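Local coordinates for protein 378aa long hypothetical citrate synthase (Sulfolobus tokodaii, PDB 1VGM) that is a hypothetical member of the citrate synthase family, with a mostly helical fold and an assembly built from two copies of the chain, at residues 44-49 / 68-73; 79-84 / 142-147; 209-214 / 341-346; 225-230 / 326-331. One frame throughout, in Å; residues are numbered along the deposited sequence.

Contact 1. Residues 44-49 / 68-73; sequences SYEELI and GIINES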
loop_
_atom_site.group_PDB
_atom_site.type_symbol
_atom_site.label_atom_id
_atom_site.label_comp_id
_atom_site.label_asym_id
_atom_site.label_seq_id
_atom_site.Cartn_x
_atom_site.Cartn_y
_atom_site.Cartn_z
ATOM N N SER A 44 1.753 26.115 -15.254
ATOM C CA SER A 44 0.525 25.336 -15.230
ATOM C C SER A 44 0.839 23.904 -14.809
ATOM O O SER A 44 1.995 23.491 -14.813
ATOM C CB SER A 44 -0.120 25.334 -16.618
ATOM O OG SER A 44 0.658 24.572 -17.524
ATOM N N TYR A 45 -0.187 23.142 -14.453
ATOM C CA TYR A 45 0.028 21.784 -13.986
ATOM C C TYR A 45 0.659 20.926 -15.075
ATOM O O TYR A 45 1.559 20.134 -14.803
ATOM C CB TYR A 45 -1.296 21.174 -13.539
ATOM C CG TYR A 45 -1.186 19.795 -12.924
ATOM C CD1 TYR A 45 -0.297 19.536 -11.873
ATOM C CD2 TYR A 45 -1.998 18.748 -13.369
ATOM C CE1 TYR A 45 -0.228 18.261 -11.280
ATOM C CE2 TYR A 45 -1.933 17.477 -12.788
ATOM C CZ TYR A 45 -1.051 17.240 -11.748
ATOM O OH TYR A 45 -0.994 15.977 -11.193
ATOM N N GLU A 46 0.190 21.082 -16.310
ATOM C CA GLU A 46 0.784 20.357 -17.434
ATOM C C GLU A 46 2.277 20.662 -17.602
ATOM O O GLU A 46 3.070 19.773 -17.924
ATOM C CB GLU A 46 0.049 20.685 -18.742
ATOM C CG GLU A 46 -1.346 20.084 -18.840
ATOM C CD GLU A 46 -2.441 21.068 -18.479
ATOM O OE1 GLU A 46 -2.238 21.884 -17.545
ATOM O OE2 GLU A 46 -3.509 21.018 -19.127
ATOM N N GLU A 47 2.667 21.913 -17.392
ATOM C CA GLU A 47 4.080 22.254 -17.463
ATOM C C GLU A 47 4.862 21.658 -16.297
ATOM O O GLU A 47 5.996 21.207 -16.469
ATOM C CB GLU A 47 4.249 23.770 -17.510
ATOM C CG GLU A 47 3.803 24.362 -18.844
ATOM C CD GLU A 47 3.709 25.877 -18.815
ATOM O OE1 GLU A 47 4.589 26.551 -19.389
ATOM O OE2 GLU A 47 2.746 26.387 -18.216
ATOM N N LEU A 48 4.249 21.637 -15.116
ATOM C CA LEU A 48 4.849 20.986 -13.954
ATOM C C LEU A 48 4.956 19.469 -14.091
ATOM O O LEU A 48 5.955 18.872 -13.687
ATOM C CB LEU A 48 4.060 21.319 -12.681
ATOM C CG LEU A 48 4.600 20.654 -11.402
ATOM C CD1 LEU A 48 6.093 20.969 -11.224
ATOM C CD2 LEU A 48 3.810 21.150 -10.192
ATOM N N ILE A 49 3.936 18.844 -14.663
ATOM C CA ILE A 49 4.033 17.435 -15.022
ATOM C C ILE A 49 5.314 17.179 -15.805
ATOM O O ILE A 49 6.077 16.272 -15.464
ATOM C CB ILE A 49 2.832 16.972 -15.883
ATOM C CG1 ILE A 49 1.551 16.987 -15.055
ATOM C CG2 ILE A 49 3.078 15.566 -16.413
ATOM C CD1 ILE A 49 0.293 16.743 -15.890
ATOM N N GLY A 68 -1.610 16.078 -25.244
ATOM C CA GLY A 68 -2.083 14.998 -26.092
ATOM C C GLY A 68 -2.224 13.657 -25.382
ATOM O O GLY A 68 -3.198 12.934 -25.591
ATOM N N ILE A 69 -1.257 13.310 -24.544
ATOM C CA ILE A 69 -1.368 12.083 -23.771
ATOM C C ILE A 69 -2.521 12.179 -22.777
ATOM O O ILE A 69 -3.338 11.266 -22.669
ATOM C CB ILE A 69 -0.064 11.789 -23.006
ATOM C CG1 ILE A 69 1.064 11.497 -24.007
ATOM C CG2 ILE A 69 -0.270 10.606 -22.061
ATOM C CD1 ILE A 69 2.473 11.576 -23.403
ATOM N N ILE A 70 -2.583 13.289 -22.056
ATOM C CA ILE A 70 -3.657 13.507 -21.100
ATOM C C ILE A 70 -4.999 13.297 -21.772
ATOM O O ILE A 70 -5.825 12.511 -21.300
ATOM C CB ILE A 70 -3.602 14.941 -20.505
ATOM C CG1 ILE A 70 -2.417 15.052 -19.537
ATOM C CG2 ILE A 70 -4.898 15.260 -19.777
ATOM C CD1 ILE A 70 -2.051 16.470 -19.159
ATOM N N ASN A 71 -5.212 14.006 -22.876
ATOM C CA ASN A 71 -6.546 14.132 -23.456
ATOM C C ASN A 71 -7.024 12.822 -24.071
ATOM O O ASN A 71 -8.221 12.635 -24.287
ATOM C CB ASN A 71 -6.559 15.232 -24.522
ATOM C CG ASN A 71 -6.676 16.617 -23.923
ATOM O OD1 ASN A 71 -7.408 16.822 -22.949
ATOM N ND2 ASN A 71 -5.956 17.577 -24.498
ATOM N N GLU A 72 -6.088 11.919 -24.350
ATOM C CA GLU A 72 -6.450 10.620 -24.901
ATOM C C GLU A 72 -6.508 9.522 -23.836
ATOM O O GLU A 72 -6.683 8.354 -24.167
ATOM C CB GLU A 72 -5.467 10.213 -26.012
ATOM C CG GLU A 72 -4.104 9.752 -25.515
ATOM C CD GLU A 72 -3.087 9.592 -26.642
ATOM O OE1 GLU A 72 -1.896 9.357 -26.352
ATOM O OE2 GLU A 72 -3.480 9.699 -27.820
ATOM N N SER A 73 -6.368 9.888 -22.564
ATOM C CA SER A 73 -6.178 8.880 -21.526
ATOM C C SER A 73 -7.185 8.913 -20.369
ATOM O O SER A 73 -6.930 8.319 -19.319
ATOM C CB SER A 73 -4.764 8.982 -20.959
ATOM O OG SER A 73 -3.793 8.803 -21.970
#
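Two donors grip I69 O, the carbonyl oxygen just before I70, the residue that carries the whole contact to E46 and I49. S73 OG donates to I69 O at 2.6 Å and E72 N at 3.3 Å, and they come from opposite faces of the carbonyl plane. The serine hydroxyl is tilted 30° from that plane. Together they tie off the C-terminal end of helix 60-71, which here leans on the first turn of helix 45-54. The pairing illustrates helix-helix packing in the mainly helical citrate synthase fold: one terminus of each helix is closed by its own polar groups, and only hydrocarbon passes between them.

At the N terminus of the partner, helix 45-54, S44 is the N-cap. S44 OG accepts a weak bond of 3.3 Å from E47 N and donates at 2.9 Å to E47 OE2, using that oxygen's anti lone pair. E47 OE1 in turn forms a salt bridge with R378 of the second subunit.

E46 touches I70 with its CG methylene. A sharp bend at chi2 (98°) turns its carboxylate aside, and OE2 takes the backbone N-H of Y153. The E46 and I70 side chains cross at about a right angle, and D175 and S152 also pack on the glutamate. I49 meets I70 differently, methyl tip to methyl tip, while its CG1 sits over the centre of the Y45 ring. One atom, I70 CD1, thus serves both partners, lying 3.7 Å from E46 CG and 4.0 Å from I49 CD1.

Contact 2. Residues 79-84 / 142-147; sequences QVISTI and LKPKIP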
loop_
_atom_site.group_PDB
_atom_site.type_symbol
_atom_site.label_atom_id
_atom_site.label_comp_id
_atom_site.label_asym_id
_atom_site.label_seq_id
_atom_site.Cartn_x
_atom_site.Cartn_y
_atom_site.Cartn_z
ATOM N N GLN A 79 -15.184 -1.692 -15.249
ATOM C CA GLN A 79 -15.196 -2.268 -13.907
ATOM C C GLN A 79 -15.022 -1.198 -12.845
ATOM O O GLN A 79 -15.590 -1.300 -11.759
ATOM C CB GLN A 79 -14.087 -3.313 -13.747
ATOM C CG GLN A 79 -14.445 -4.678 -14.306
ATOM C CD GLN A 79 -14.131 -4.792 -15.784
ATOM O OE1 GLN A 79 -13.733 -3.815 -16.426
ATOM N NE2 GLN A 79 -14.306 -5.988 -16.335
ATOM N N VAL A 80 -14.232 -0.175 -13.157
ATOM C CA VAL A 80 -13.992 0.916 -12.216
ATOM C C VAL A 80 -15.302 1.609 -11.885
ATOM O O VAL A 80 -15.641 1.810 -10.716
ATOM C CB VAL A 80 -13.031 1.975 -12.805
ATOM C CG1 VAL A 80 -12.952 3.180 -11.868
ATOM C CG2 VAL A 80 -11.662 1.370 -13.012
ATOM N N ILE A 81 -16.031 1.985 -12.928
ATOM C CA ILE A 81 -17.293 2.686 -12.759
ATOM C C ILE A 81 -18.257 1.777 -11.998
ATOM O O ILE A 81 -18.873 2.181 -11.015
ATOM C CB ILE A 81 -17.896 3.069 -14.136
ATOM C CG1 ILE A 81 -16.912 3.963 -14.890
ATOM C CG2 ILE A 81 -19.238 3.790 -13.956
ATOM C CD1 ILE A 81 -16.572 5.268 -14.169
ATOM N N SER A 82 -18.361 0.539 -12.457
ATOM C CA SER A 82 -19.291 -0.413 -11.879
ATOM C C SER A 82 -19.066 -0.547 -10.375
ATOM O O SER A 82 -20.010 -0.534 -9.592
ATOM C CB SER A 82 -19.123 -1.772 -12.559
ATOM O OG SER A 82 -19.921 -2.746 -11.918
ATOM N N THR A 83 -17.808 -0.671 -9.973
ATOM C CA THR A 83 -17.485 -0.882 -8.567
ATOM C C THR A 83 -17.657 0.382 -7.721
ATOM O O THR A 83 -18.238 0.333 -6.638
ATOM C CB THR A 83 -16.043 -1.390 -8.414
ATOM O OG1 THR A 83 -15.946 -2.692 -9.003
ATOM C CG2 THR A 83 -15.645 -1.455 -6.940
ATOM N N ILE A 84 -17.148 1.506 -8.213
ATOM C CA ILE A 84 -17.283 2.789 -7.520
ATOM C C ILE A 84 -18.753 3.086 -7.220
ATOM O O ILE A 84 -19.126 3.457 -6.097
ATOM C CB ILE A 84 -16.693 3.941 -8.384
ATOM C CG1 ILE A 84 -15.186 4.044 -8.158
ATOM C CG2 ILE A 84 -17.363 5.263 -8.047
ATOM C CD1 ILE A 84 -14.513 5.091 -9.044
ATOM N N LEU A 142 -25.029 10.941 -8.230
ATOM C CA LEU A 142 -25.104 11.470 -9.578
ATOM C C LEU A 142 -24.679 10.398 -10.585
ATOM O O LEU A 142 -24.190 9.336 -10.204
ATOM C CB LEU A 142 -24.200 12.699 -9.687
ATOM C CG LEU A 142 -24.769 14.078 -9.322
ATOM C CD1 LEU A 142 -25.901 13.953 -8.323
ATOM C CD2 LEU A 142 -23.655 14.945 -8.761
ATOM N N LYS A 143 -24.862 10.667 -11.870
ATOM C CA LYS A 143 -24.445 9.704 -12.880
ATOM C C LYS A 143 -22.951 9.819 -13.194
ATOM O O LYS A 143 -22.350 10.888 -13.049
ATOM C CB LYS A 143 -25.276 9.884 -14.155
ATOM C CG LYS A 143 -24.538 10.520 -15.306
ATOM C CD LYS A 143 -24.826 11.993 -15.375
ATOM C CE LYS A 143 -25.344 12.389 -16.747
ATOM N NZ LYS A 143 -25.638 13.851 -16.765
ATOM N N PRO A 144 -22.333 8.712 -13.626
ATOM C CA PRO A 144 -20.924 8.773 -14.018
ATOM C C PRO A 144 -20.709 9.733 -15.183
ATOM O O PRO A 144 -21.582 9.889 -16.046
ATOM C CB PRO A 144 -20.589 7.327 -14.386
ATOM C CG PRO A 144 -21.895 6.715 -14.724
ATOM C CD PRO A 144 -22.898 7.365 -13.820
ATOM N N LYS A 145 -19.548 10.374 -15.204
ATOM C CA LYS A 145 -19.161 11.182 -16.344
ATOM C C LYS A 145 -17.649 11.159 -16.537
ATOM O O LYS A 145 -16.893 11.508 -15.627
ATOM C CB LYS A 145 -19.640 12.619 -16.149
ATOM C CG LYS A 145 -19.290 13.538 -17.304
ATOM C CD LYS A 145 -19.812 14.938 -17.070
ATOM C CE LYS A 145 -21.287 15.049 -17.453
ATOM N NZ LYS A 145 -22.194 14.477 -16.410
ATOM N N ILE A 146 -17.213 10.740 -17.720
ATOM C CA ILE A 146 -15.789 10.703 -18.036
ATOM C C ILE A 146 -15.306 12.077 -18.489
ATOM O O ILE A 146 -15.964 12.747 -19.282
ATOM C CB ILE A 146 -15.491 9.668 -19.142
ATOM C CG1 ILE A 146 -16.128 8.318 -18.783
ATOM C CG2 ILE A 146 -13.983 9.503 -19.312
ATOM C CD1 ILE A 146 -15.636 7.722 -17.464
ATOM N N PRO A 147 -14.150 12.526 -17.972
ATOM C CA PRO A 147 -13.590 13.804 -18.425
ATOM C C PRO A 147 -13.328 13.836 -19.936
ATOM O O PRO A 147 -12.993 12.819 -20.550
ATOM C CB PRO A 147 -12.299 13.932 -17.617
ATOM C CG PRO A 147 -12.548 13.122 -16.387
ATOM C CD PRO A 147 -13.369 11.951 -16.863
#
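This is a small, wholly apolar surface contact in which helix 78-84 rests one isoleucine, I81, on the irregular connection that follows helix 117-139. The closest backbones are those of I81 and P144, whose CA atoms are 7.2 Å apart, and no hydrogen bond crosses between the segments.

The two branches of I81 divide the work. I81 CG2 lies 3.8 Å from P144 CB and slightly farther from CG, so the methyl meets the CB-CG edge of the ring, the two side chains crossing at a slant. The longer branch turns the other way along the connection: with chi1 at -59° and chi2 at -60°, I81 CD1 comes within 4.2 Å of I146 CD1. This second touch is looser, and it depends on I146 bringing its own chain end closer than its CB direction would suggest. K145, between the two partners, points away from the helix.

Helix 117-139 holds the connection by polar bonds: R137 NH1 donates to K143 O, and K145 N donates to N134 OD1. I84 packs on A138 of the same helix. Helix 78-84 also reaches the dimer partner, since T83 OG1 is hydrogen-bonded to T83 OG1 of the second subunit and Q79 NE2 donates to S86 O of that subunit. A short helix of a citrate synthase-type dimer thus has one side at the subunit interface and its I81 on the connection after helix 117-139.

Contact 3. Residues 209-214 / 341-346; sequences AALAAL and LGWLAH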
loop_
_atom_site.group_PDB
_atom_site.type_symbol
_atom_site.label_atom_id
_atom_site.label_comp_id
_atom_site.label_asym_id
_atom_site.label_seq_id
_atom_site.Cartn_x
_atom_site.Cartn_y
_atom_site.Cartn_z
ATOM N N ALA A 209 -0.773 1.626 -2.819
ATOM C CA ALA A 209 -0.086 1.607 -1.531
ATOM C C ALA A 209 -0.085 2.995 -0.891
ATOM O O ALA A 209 -0.441 3.146 0.282
ATOM C CB ALA A 209 1.348 1.111 -1.721
ATOM N N ALA A 210 0.307 4.008 -1.666
ATOM C CA ALA A 210 0.300 5.394 -1.195
ATOM C C ALA A 210 -1.062 5.762 -0.618
ATOM O O ALA A 210 -1.163 6.395 0.434
ATOM C CB ALA A 210 0.653 6.351 -2.350
ATOM N N LEU A 211 -2.115 5.377 -1.325
ATOM C CA LEU A 211 -3.462 5.779 -0.952
ATOM C C LEU A 211 -3.890 5.106 0.358
ATOM O O LEU A 211 -4.580 5.705 1.184
ATOM C CB LEU A 211 -4.431 5.426 -2.088
ATOM C CG LEU A 211 -4.323 6.339 -3.320
ATOM C CD1 LEU A 211 -5.120 5.738 -4.460
ATOM C CD2 LEU A 211 -4.853 7.747 -2.977
ATOM N N ALA A 212 -3.463 3.865 0.554
ATOM C CA ALA A 212 -3.775 3.151 1.789
ATOM C C ALA A 212 -3.157 3.846 3.016
ATOM O O ALA A 212 -3.796 3.991 4.058
ATOM C CB ALA A 212 -3.287 1.709 1.686
ATOM N N ALA A 213 -1.914 4.289 2.876
ATOM C CA ALA A 213 -1.271 5.104 3.901
ATOM C C ALA A 213 -1.961 6.455 4.092
ATOM O O ALA A 213 -2.133 6.917 5.221
ATOM C CB ALA A 213 0.195 5.313 3.544
ATOM N N LEU A 214 -2.357 7.081 2.985
ATOM C CA LEU A 214 -3.020 8.384 3.033
ATOM C C LEU A 214 -4.364 8.311 3.745
ATOM O O LEU A 214 -4.809 9.297 4.339
ATOM C CB LEU A 214 -3.222 8.941 1.609
ATOM C CG LEU A 214 -3.917 10.309 1.487
ATOM C CD1 LEU A 214 -3.175 11.362 2.306
ATOM C CD2 LEU A 214 -3.977 10.729 0.029
ATOM N N LEU A 341 1.310 13.213 -8.782
ATOM C CA LEU A 341 2.450 13.585 -9.615
ATOM C C LEU A 341 3.760 13.363 -8.864
ATOM O O LEU A 341 4.712 12.784 -9.393
ATOM C CB LEU A 341 2.358 15.053 -10.051
ATOM C CG LEU A 341 3.550 15.589 -10.859
ATOM C CD1 LEU A 341 3.839 14.675 -12.061
ATOM C CD2 LEU A 341 3.241 17.004 -11.341
ATOM N N GLY A 342 3.796 13.834 -7.625
ATOM C CA GLY A 342 4.944 13.582 -6.777
ATOM C C GLY A 342 5.163 12.109 -6.481
ATOM O O GLY A 342 6.297 11.633 -6.562
ATOM N N TRP A 343 4.107 11.371 -6.140
ATOM C CA TRP A 343 4.262 9.930 -5.958
ATOM C C TRP A 343 4.900 9.279 -7.189
ATOM O O TRP A 343 5.854 8.506 -7.068
ATOM C CB TRP A 343 2.918 9.252 -5.663
ATOM C CG TRP A 343 2.319 9.607 -4.317
ATOM C CD1 TRP A 343 2.992 9.992 -3.183
ATOM C CD2 TRP A 343 0.923 9.617 -3.976
ATOM N NE1 TRP A 343 2.100 10.242 -2.162
ATOM C CE2 TRP A 343 0.824 10.019 -2.622
ATOM C CE3 TRP A 343 -0.251 9.349 -4.689
ATOM C CZ2 TRP A 343 -0.412 10.161 -1.968
ATOM C CZ3 TRP A 343 -1.479 9.489 -4.041
ATOM C CH2 TRP A 343 -1.549 9.892 -2.694
ATOM N N LEU A 344 4.375 9.589 -8.371
ATOM C CA LEU A 344 4.864 8.975 -9.600
ATOM C C LEU A 344 6.308 9.399 -9.889
ATOM O O LEU A 344 7.144 8.576 -10.254
ATOM C CB LEU A 344 3.970 9.361 -10.781
ATOM C CG LEU A 344 2.550 8.782 -10.813
ATOM C CD1 LEU A 344 1.757 9.496 -11.899
ATOM C CD2 LEU A 344 2.583 7.270 -11.065
ATOM N N ALA A 345 6.604 10.685 -9.722
ATOM C CA ALA A 345 7.962 11.174 -9.955
ATOM C C ALA A 345 8.960 10.459 -9.044
ATOM O O ALA A 345 10.061 10.117 -9.464
ATOM C CB ALA A 345 8.025 12.685 -9.732
ATOM N N HIS A 346 8.567 10.225 -7.799
ATOM C CA HIS A 346 9.461 9.608 -6.823
ATOM C C HIS A 346 9.731 8.128 -7.089
ATOM O O HIS A 346 10.857 7.665 -6.913
ATOM C CB HIS A 346 8.900 9.761 -5.401
ATOM C CG HIS A 346 9.255 11.059 -4.747
ATOM N ND1 HIS A 346 10.505 11.313 -4.221
ATOM C CD2 HIS A 346 8.531 12.187 -4.554
ATOM C CE1 HIS A 346 10.535 12.541 -3.738
ATOM N NE2 HIS A 346 9.348 13.094 -3.928
#
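The indole of W343 is the bump here, and the hollow it enters is formed by A210, L211 and L214 on helix 203-214. A210 is the floor. Its methyl lies over the middle of the six-membered ring, with CB 3.7 Å from the centroid and 13° off the ring normal, a clear CH-pi contact in which the small alanine lets the flat ring come close. The two leucines are the walls, each crossing the tryptophan side chain at about a right angle. L214 CD2 stands at the ring edge, in its plane, 3.7 Å from W343 CH2; L211 CD2 comes in obliquely, 3.9 Å from W343 CZ3. L214 CG lies anti to the backbone N (chi1 180°), which carries CD2 to that rim.

Reaching across in this way, the indole spans two helix segments whose axes stay 11.9 Å apart and whose directions differ by 132°. Its one polar atom, NE1, makes a weak hydrogen bond to S189 OG. A209 packs on A212 of the second subunit, and A212 on its A209. This is buried helix-helix packing in the helical core of a citrate synthase-type dimer: W343 of helix 331-353 fills a hollow of helix 203-214, whose alanines also pack at the subunit interface.

Contact 4. Residues 225-230 / 326-331; sequences EAFKQF and FPIYMF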
loop_
_atom_site.group_PDB
_atom_site.type_symbol
_atom_site.label_atom_id
_atom_site.label_comp_id
_atom_site.label_asym_id
_atom_site.label_seq_id
_atom_site.Cartn_x
_atom_site.Cartn_y
_atom_site.Cartn_z
ATOM N N GLU A 225 -9.922 18.930 8.675
ATOM C CA GLU A 225 -9.968 19.291 10.083
ATOM C C GLU A 225 -9.721 20.787 10.254
ATOM O O GLU A 225 -10.369 21.439 11.073
ATOM C CB GLU A 225 -8.940 18.470 10.873
ATOM C CG GLU A 225 -9.293 16.977 10.967
ATOM C CD GLU A 225 -10.735 16.746 11.414
ATOM O OE1 GLU A 225 -11.524 16.146 10.644
ATOM O OE2 GLU A 225 -11.079 17.173 12.540
ATOM N N ALA A 226 -8.803 21.338 9.471
ATOM C CA ALA A 226 -8.549 22.772 9.538
ATOM C C ALA A 226 -9.794 23.564 9.153
ATOM O O ALA A 226 -10.201 24.474 9.874
ATOM C CB ALA A 226 -7.385 23.150 8.636
ATOM N N PHE A 227 -10.397 23.214 8.021
ATOM C CA PHE A 227 -11.598 23.900 7.538
ATOM C C PHE A 227 -12.773 23.810 8.532
ATOM O O PHE A 227 -13.546 24.760 8.699
ATOM C CB PHE A 227 -12.015 23.310 6.189
ATOM C CG PHE A 227 -13.192 23.999 5.555
ATOM C CD1 PHE A 227 -13.065 25.280 5.023
ATOM C CD2 PHE A 227 -14.433 23.370 5.503
ATOM C CE1 PHE A 227 -14.156 25.920 4.429
ATOM C CE2 PHE A 227 -15.528 23.997 4.913
ATOM C CZ PHE A 227 -15.392 25.279 4.381
ATOM N N LYS A 228 -12.902 22.661 9.189
ATOM C CA LYS A 228 -14.034 22.413 10.073
ATOM C C LYS A 228 -13.992 23.327 11.295
ATOM O O LYS A 228 -15.025 23.606 11.910
ATOM C CB LYS A 228 -14.049 20.948 10.516
ATOM C CG LYS A 228 -14.578 20.004 9.445
ATOM C CD LYS A 228 -14.563 18.551 9.882
ATOM C CE LYS A 228 -14.970 17.657 8.713
ATOM N NZ LYS A 228 -15.103 16.213 9.066
ATOM N N GLN A 229 -12.800 23.800 11.642
ATOM C CA GLN A 229 -12.680 24.833 12.656
ATOM C C GLN A 229 -13.539 26.034 12.289
ATOM O O GLN A 229 -14.343 26.495 13.097
ATOM C CB GLN A 229 -11.216 25.257 12.817
ATOM C CG GLN A 229 -10.329 24.184 13.422
ATOM C CD GLN A 229 -8.861 24.546 13.367
ATOM O OE1 GLN A 229 -8.116 24.318 14.320
ATOM N NE2 GLN A 229 -8.438 25.113 12.249
ATOM N N PHE A 230 -13.376 26.532 11.068
ATOM C CA PHE A 230 -14.101 27.716 10.621
ATOM C C PHE A 230 -15.610 27.481 10.580
ATOM O O PHE A 230 -16.386 28.351 10.963
ATOM C CB PHE A 230 -13.605 28.140 9.237
ATOM C CG PHE A 230 -12.106 28.180 9.121
ATOM C CD1 PHE A 230 -11.478 27.808 7.940
ATOM C CD2 PHE A 230 -11.320 28.577 10.203
ATOM C CE1 PHE A 230 -10.090 27.813 7.840
ATOM C CE2 PHE A 230 -9.930 28.585 10.112
ATOM C CZ PHE A 230 -9.316 28.207 8.927
ATOM N N PHE A 326 -16.419 22.032 -3.874
ATOM C CA PHE A 326 -16.215 20.685 -3.345
ATOM C C PHE A 326 -16.706 20.532 -1.915
ATOM O O PHE A 326 -16.440 21.372 -1.062
ATOM C CB PHE A 326 -14.740 20.302 -3.407
ATOM C CG PHE A 326 -14.275 19.942 -4.778
ATOM C CD1 PHE A 326 -13.663 20.889 -5.586
ATOM C CD2 PHE A 326 -14.475 18.662 -5.277
ATOM C CE1 PHE A 326 -13.249 20.568 -6.877
ATOM C CE2 PHE A 326 -14.064 18.328 -6.570
ATOM C CZ PHE A 326 -13.451 19.286 -7.368
ATOM N N PRO A 327 -17.425 19.438 -1.633
ATOM C CA PRO A 327 -17.783 19.126 -0.249
ATOM C C PRO A 327 -16.540 18.742 0.543
ATOM O O PRO A 327 -15.518 18.364 -0.030
ATOM C CB PRO A 327 -18.765 17.967 -0.389
ATOM C CG PRO A 327 -18.318 17.278 -1.630
ATOM C CD PRO A 327 -17.841 18.368 -2.557
ATOM N N ILE A 328 -16.639 18.850 1.864
ATOM C CA ILE A 328 -15.506 18.659 2.762
ATOM C C ILE A 328 -14.908 17.264 2.590
ATOM O O ILE A 328 -13.685 17.093 2.634
ATOM C CB ILE A 328 -15.949 18.854 4.235
ATOM C CG1 ILE A 328 -16.308 20.329 4.465
ATOM C CG2 ILE A 328 -14.850 18.400 5.192
ATOM C CD1 ILE A 328 -16.892 20.632 5.843
ATOM N N TYR A 329 -15.771 16.273 2.382
ATOM C CA TYR A 329 -15.320 14.891 2.278
ATOM C C TYR A 329 -14.464 14.638 1.037
ATOM O O TYR A 329 -13.956 13.534 0.854
ATOM C CB TYR A 329 -16.517 13.928 2.286
ATOM C CG TYR A 329 -17.425 13.986 1.063
ATOM C CD1 TYR A 329 -16.994 13.517 -0.181
ATOM C CD2 TYR A 329 -18.735 14.467 1.165
ATOM C CE1 TYR A 329 -17.835 13.523 -1.286
ATOM C CE2 TYR A 329 -19.588 14.478 0.057
ATOM C CZ TYR A 329 -19.125 14.005 -1.165
ATOM O OH TYR A 329 -19.945 14.026 -2.271
ATOM N N MET A 330 -14.304 15.653 0.189
ATOM C CA MET A 330 -13.446 15.507 -0.988
ATOM C C MET A 330 -12.049 16.120 -0.801
ATOM O O MET A 330 -11.167 15.941 -1.643
ATOM C CB MET A 330 -14.115 16.125 -2.218
ATOM C CG MET A 330 -15.333 15.355 -2.749
ATOM S SD MET A 330 -14.966 13.697 -3.369
ATOM C CE MET A 330 -13.707 14.026 -4.587
ATOM N N PHE A 331 -11.839 16.840 0.292
ATOM C CA PHE A 331 -10.634 17.651 0.403
ATOM C C PHE A 331 -9.362 16.808 0.266
ATOM O O PHE A 331 -8.473 17.146 -0.513
ATOM C CB PHE A 331 -10.626 18.418 1.728
ATOM C CG PHE A 331 -11.575 19.591 1.760
ATOM C CD1 PHE A 331 -12.459 19.816 0.715
ATOM C CD2 PHE A 331 -11.618 20.439 2.863
ATOM C CE1 PHE A 331 -13.369 20.871 0.760
ATOM C CE2 PHE A 331 -12.525 21.495 2.915
ATOM C CZ PHE A 331 -13.408 21.706 1.859
#
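The rings of F227 and F331 meet as a T-shaped pair, the edge of F331 directed at the face of F227, with centroids 5.4 Å apart and planes at 72°. F331 CZ is over the F227 face but displaced toward its rim, and F331 CE2 comes within 3.7 Å of F227 CG. At the edge of the F227 ring, in its plane, sits I328 CD1, 3.7 Å from F227 CD2. The same isoleucine also serves the other ring: I328 CA lies over the centre of one F331 face, 3.6 Å above it. I328 thus touches both rings, by different atoms.

The phenyl of F227 owes its position to a first torsion anti to the backbone N (chi1 -176°), which sends CG out from helix 222-233 toward the 3-10 turn 328-330 and the start of helix 331-353. Y289 and Y322 also meet this ring, the former edge-to-face, making F227 part of a larger aromatic cluster.

At the exposed margin K228 lays its extended chain obliquely across I328, with K228 CE 3.6 Å from I328 CG2. Its ammonium end makes a long salt bridge, 3.9 Å from K228 NZ to E225 OE1. Across the contact, then, cohesion comes from dispersion and from weakly positive ring-edge hydrogens facing a pi cloud, while the lysine lends hydrocarbon and probably keeps its charge toward water.

From the N terminus, contact 1 closes the shortest loop, joining helix 45-54 to helix 60-71 across 18 residues. Helix 78-84 follows, and contact 2 ties it to the connection after helix 117-139, closing a loop of 57. Both are complete before contact 3 opens. Contact 3 spans 126 residues, bringing helix 331-353 back to helix 203-214, and contact 4 is nested within it, joining helix 222-233 to the approach to helix 331-353. None cross. Contacts 1 and 3 touch through L341, which packs on Y45, L48 and I49, so helix 331-353 packs against both helix 45-54 and helix 203-214. Contacts 1, 2 and 3 also reach the second subunit.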